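PDB 2HJP: phosphonopyruvate hydrolase from Variovorax sp., which hydrolyses the phosphorus-carbon bond of phosphonopyruvate to give pyruvate and phosphate, using a divalent metal such as magnesium, cobalt or manganese. Local coordinates for residues A[66-71]-A[100-105]; A[107-112]-A[132-137]. One frame throughout, in Å; residues are numbered along the deposited sequence.

Contact 1: residues A[66-71]-A[100-105]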
# COMPACT_ATOMS: atom_id res chain seq x y z
N MET A 66 3.80 -5.68 -6.33
CA MET A 66 5.00 -5.84 -7.12
C MET A 66 4.60 -6.51 -8.44
O MET A 66 5.22 -6.21 -9.44
CB MET A 66 6.05 -6.74 -6.38
CG MET A 66 7.37 -6.91 -7.20
SD MET A 66 7.99 -5.32 -7.87
CE MET A 66 8.70 -4.65 -6.30
N MET A 67 3.64 -7.44 -8.44
CA MET A 67 3.27 -8.09 -9.70
C MET A 67 2.65 -7.06 -10.62
O MET A 67 2.93 -7.04 -11.82
CB MET A 67 2.29 -9.27 -9.52
CG MET A 67 2.85 -10.46 -8.69
SD MET A 67 4.46 -11.10 -9.30
CE MET A 67 5.63 -10.39 -8.18
N ARG A 68 1.79 -6.20 -10.06
CA ARG A 68 1.17 -5.13 -10.86
C ARG A 68 2.21 -4.23 -11.54
O ARG A 68 2.13 -3.92 -12.74
CB ARG A 68 0.30 -4.21 -9.98
CG ARG A 68 -0.83 -3.59 -10.79
CD ARG A 68 -1.57 -2.49 -9.95
NE ARG A 68 -2.06 -3.15 -8.72
CZ ARG A 68 -3.09 -4.00 -8.68
NH1 ARG A 68 -3.80 -4.32 -9.80
NH2 ARG A 68 -3.34 -4.63 -7.52
N ALA A 69 3.17 -3.79 -10.73
CA ALA A 69 4.22 -2.94 -11.22
C ALA A 69 5.06 -3.67 -12.31
O ALA A 69 5.40 -3.08 -13.31
CB ALA A 69 5.12 -2.51 -9.98
N ILE A 70 5.41 -4.94 -12.09
CA ILE A 70 6.17 -5.66 -13.13
C ILE A 70 5.35 -5.82 -14.43
O ILE A 70 5.83 -5.59 -15.52
CB ILE A 70 6.58 -7.08 -12.64
CG1 ILE A 70 7.69 -6.95 -11.58
CG2 ILE A 70 7.00 -7.98 -13.91
CD1 ILE A 70 8.03 -8.26 -10.87
N ALA A 71 4.08 -6.22 -14.32
CA ALA A 71 3.29 -6.43 -15.51
C ALA A 71 3.09 -5.10 -16.26
O ALA A 71 2.96 -5.13 -17.46
CB ALA A 71 1.93 -7.08 -15.14
N GLU A 100 -4.88 -11.83 -11.52
CA GLU A 100 -5.27 -11.67 -12.93
C GLU A 100 -5.46 -10.19 -13.27
O GLU A 100 -4.88 -9.66 -14.24
CB GLU A 100 -6.58 -12.42 -13.23
CG GLU A 100 -6.93 -12.39 -14.73
CD GLU A 100 -8.13 -13.29 -15.05
OE1 GLU A 100 -8.81 -13.74 -14.11
OE2 GLU A 100 -8.41 -13.55 -16.24
N ALA A 101 -6.21 -9.48 -12.43
CA ALA A 101 -6.43 -8.07 -12.67
C ALA A 101 -5.11 -7.29 -12.59
O ALA A 101 -4.99 -6.26 -13.29
CB ALA A 101 -7.44 -7.50 -11.67
N ALA A 102 -4.14 -7.75 -11.78
CA ALA A 102 -2.82 -7.08 -11.68
C ALA A 102 -2.00 -7.25 -13.01
O ALA A 102 -1.01 -6.53 -13.25
CB ALA A 102 -2.00 -7.65 -10.47
N GLY A 103 -2.43 -8.20 -13.86
CA GLY A 103 -1.81 -8.40 -15.14
C GLY A 103 -0.94 -9.65 -15.21
O GLY A 103 -0.23 -9.81 -16.20
N ALA A 104 -0.92 -10.47 -14.17
CA ALA A 104 -0.19 -11.77 -14.25
C ALA A 104 -0.88 -12.70 -15.29
O ALA A 104 -2.13 -12.67 -15.44
CB ALA A 104 -0.18 -12.45 -12.89
N SER A 105 -0.09 -13.49 -16.00
CA SER A 105 -0.68 -14.38 -17.01
C SER A 105 -0.85 -15.83 -16.44
O SER A 105 -1.57 -16.67 -17.04
CB SER A 105 0.17 -14.40 -18.28
OG SER A 105 -0.03 -13.20 -19.06
O HOH W 1 -0.12 -4.23 -14.24
O HOH W 2 -4.01 -3.32 -12.37
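A71 and R68, one helical turn apart, press against the end of helix 89-102 at A102 and G103. The tight part is built from backbone and methyl groups. The CA-H of R68 points almost straight at the carbonyl oxygen of A102 (CA to O 3.5 Å, 172° at the hydrogen), and CB of A71 sits 3.5 Å from O of A102 and 3.6 Å from O of G103. G103 closes the helix in a Schellman motif with positive phi (106°); a CB here would run into the methyl of A71. Two neighbouring outer helices of the TIM barrel meet in this way, while the M67 side chain touches L78 and A80 of strand 78-81. The solvent side is looser and wet, though NH1 of R68 also lies close to NH1 of R68 of a neighbouring subunit. One water donates to both R68 O and A102 O, and a second joins NH1 of R68 (2.8 Å) to A101 O (3.2 Å). The R68 chain bends at chi3 (-58°), laying one guanidinium face over CB of A102 (NH1 to CB 3.8 Å), while NH2 forms a salt bridge to E65. With an alanine at R68, the A102 methyl would probably lose the guanidinium over it, the second water its NH1 donor and E65 its charged mate.

Contact 2: residues A[107-112]-A[132-137]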
# COMPACT_ATOMS: atom_id res chain seq x y z
N ILE A 107 -0.43 -18.19 -12.32
CA ILE A 107 -0.10 -18.24 -10.92
C ILE A 107 0.38 -19.68 -10.74
O ILE A 107 0.02 -20.57 -11.51
CB ILE A 107 -1.26 -17.94 -9.96
CG1 ILE A 107 -2.55 -18.73 -10.30
CG2 ILE A 107 -1.54 -16.46 -10.06
CD1 ILE A 107 -2.53 -20.20 -9.90
N VAL A 108 1.27 -19.85 -9.78
CA VAL A 108 1.84 -21.14 -9.36
C VAL A 108 1.43 -21.20 -7.87
O VAL A 108 1.75 -20.31 -7.07
CB VAL A 108 3.38 -21.19 -9.47
CG1 VAL A 108 3.96 -22.55 -8.80
CG2 VAL A 108 3.75 -21.14 -10.93
N MET A 109 0.76 -22.29 -7.49
CA MET A 109 0.29 -22.53 -6.13
C MET A 109 0.75 -23.96 -5.75
O MET A 109 0.57 -24.90 -6.52
CB MET A 109 -1.25 -22.43 -6.09
CG MET A 109 -1.79 -22.57 -4.72
SD MET A 109 -3.54 -22.25 -4.58
CE MET A 109 -4.22 -23.27 -5.90
N GLU A 110 1.39 -24.10 -4.60
CA GLU A 110 1.93 -25.42 -4.14
C GLU A 110 1.06 -26.10 -3.11
O GLU A 110 0.25 -25.45 -2.41
CB GLU A 110 3.34 -25.20 -3.55
CG GLU A 110 3.29 -24.27 -2.31
CD GLU A 110 4.53 -23.36 -2.21
OE1 GLU A 110 4.95 -23.07 -1.09
OE2 GLU A 110 5.08 -22.94 -3.27
N ASP A 111 1.24 -27.41 -2.97
CA ASP A 111 0.38 -28.15 -2.05
C ASP A 111 0.93 -28.33 -0.61
O ASP A 111 0.54 -29.28 0.10
CB ASP A 111 -0.01 -29.52 -2.65
CG ASP A 111 1.19 -30.35 -3.08
OD1 ASP A 111 2.35 -29.93 -2.84
OD2 ASP A 111 0.99 -31.42 -3.68
N LYS A 112 1.82 -27.45 -0.19
CA LYS A 112 2.34 -27.52 1.17
C LYS A 112 1.16 -27.07 2.09
O LYS A 112 0.27 -26.32 1.66
CB LYS A 112 3.51 -26.55 1.35
CG LYS A 112 4.67 -26.84 0.44
CD LYS A 112 6.07 -26.41 0.96
CE LYS A 112 6.21 -24.95 1.26
NZ LYS A 112 7.56 -24.68 1.88
N GLU A 132 -7.53 -34.15 -2.01
CA GLU A 132 -8.83 -33.58 -2.33
C GLU A 132 -8.89 -32.11 -1.93
O GLU A 132 -9.53 -31.30 -2.60
CB GLU A 132 -10.00 -34.31 -1.61
CG GLU A 132 -9.79 -35.76 -1.39
CD GLU A 132 -8.94 -35.99 -0.15
OE1 GLU A 132 -7.87 -36.61 -0.29
OE2 GLU A 132 -9.35 -35.53 0.98
N GLU A 133 -8.25 -31.76 -0.82
CA GLU A 133 -8.29 -30.34 -0.42
C GLU A 133 -7.56 -29.53 -1.51
O GLU A 133 -8.07 -28.48 -1.92
CB GLU A 133 -7.63 -30.05 0.94
CG GLU A 133 -7.58 -28.50 1.15
CD GLU A 133 -6.96 -28.00 2.50
OE1 GLU A 133 -6.43 -28.82 3.29
OE2 GLU A 133 -7.00 -26.74 2.74
N PHE A 134 -6.40 -30.01 -1.99
CA PHE A 134 -5.72 -29.20 -3.01
C PHE A 134 -6.50 -29.15 -4.33
O PHE A 134 -6.50 -28.13 -5.05
CB PHE A 134 -4.30 -29.65 -3.28
CG PHE A 134 -3.45 -28.54 -3.89
CD1 PHE A 134 -3.11 -27.38 -3.13
CD2 PHE A 134 -2.99 -28.66 -5.20
CE1 PHE A 134 -2.30 -26.36 -3.68
CE2 PHE A 134 -2.18 -27.65 -5.78
CZ PHE A 134 -1.83 -26.49 -5.02
N GLN A 135 -7.14 -30.26 -4.65
CA GLN A 135 -7.98 -30.30 -5.84
C GLN A 135 -9.01 -29.22 -5.70
O GLN A 135 -9.27 -28.55 -6.69
CB GLN A 135 -8.67 -31.66 -5.99
CG GLN A 135 -7.73 -32.78 -6.53
CD GLN A 135 -8.53 -34.05 -6.82
OE1 GLN A 135 -8.58 -34.57 -7.96
NE2 GLN A 135 -9.17 -34.55 -5.78
N GLY A 136 -9.57 -29.04 -4.49
CA GLY A 136 -10.55 -27.95 -4.30
C GLY A 136 -9.94 -26.55 -4.57
O GLY A 136 -10.56 -25.63 -5.14
N LYS A 137 -8.72 -26.36 -4.08
CA LYS A 137 -8.01 -25.08 -4.30
C LYS A 137 -7.73 -24.76 -5.78
O LYS A 137 -7.90 -23.64 -6.26
CB LYS A 137 -6.74 -25.12 -3.45
CG LYS A 137 -7.09 -25.02 -1.94
CD LYS A 137 -5.87 -25.28 -1.07
CE LYS A 137 -4.93 -24.09 -1.09
NZ LYS A 137 -3.94 -24.09 0.07
O HOH W 3 -1.73 -25.80 -0.35
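F134 reaches from helix 131-144 to the C-terminal end of strand 106-110, where it lies among M109, E110 and D111. This is helix-on-strand packing in a TIM barrel: the helix following the fourth strand folds back over it, the two short axes running nearly antiparallel (163°) and 10.3 Å apart at closest approach. The aromatic contacts come first. CB of D111 stands above the middle of one face of the F134 ring, a CH-pi contact of 3.8 Å to the centroid, only 11° off the normal. At the rim of the ring, the backbone carbonyl of M109 lies near the ring plane, its O 3.2 Å from CZ of F134, and the E110 carbonyl approaches CE1 obliquely. A154 and Y175 also pack on F134. Apolar and sulfur contacts follow. With CG of M109 anti to its nitrogen (chi1 -176°), the chain runs out past the ring in the opposite sense to F134: CG rests 3.9 Å from CZ of F134, and SD makes an oblique Met-aromatic contact. Beyond the sulfur the chain bends, setting CE against the backbone of K137, 3.7 Å from its O. The polar groups are buried and mostly served from outside the two segments. D111 OD2 is hydrogen-bonded to Y175 OH and D111 OD1 to E157 N, which hold the carboxylate while its CB stays on the ring. The E110 side chain leaves the strand away from the helix; its nearest atoms are about 5 Å from the bound magnesium ion and from the phosphonopyruvate. NZ of K137 is hydrogen-bonded to the carbonyls of T84 and G87, and also donates to a water at 2.8 Å that in turn donates to E110 O and K112 O, both at 2.9 Å.

How the contacts relate
Contact 1 closes before contact 2 opens along the chain, and their centres lie 21 Å apart. The residue ranges 100-105 and 107-112 adjoin in sequence, leading from the end of helix 89-102 into strand 106-110, but the two contacts do not otherwise touch. Both belong to the same eight-stranded parallel barrel: contact 1 joins helices 60-71 and 89-102 side by side on its outside, whereas contact 2 packs helix 131-144 onto a strand of the barrel wall. Contact 1 therefore lies where the chain enters the strand and contact 2 where it leaves, at the C-terminal end of the barrel strands, close to the bound phosphonopyruvate and magnesium ion.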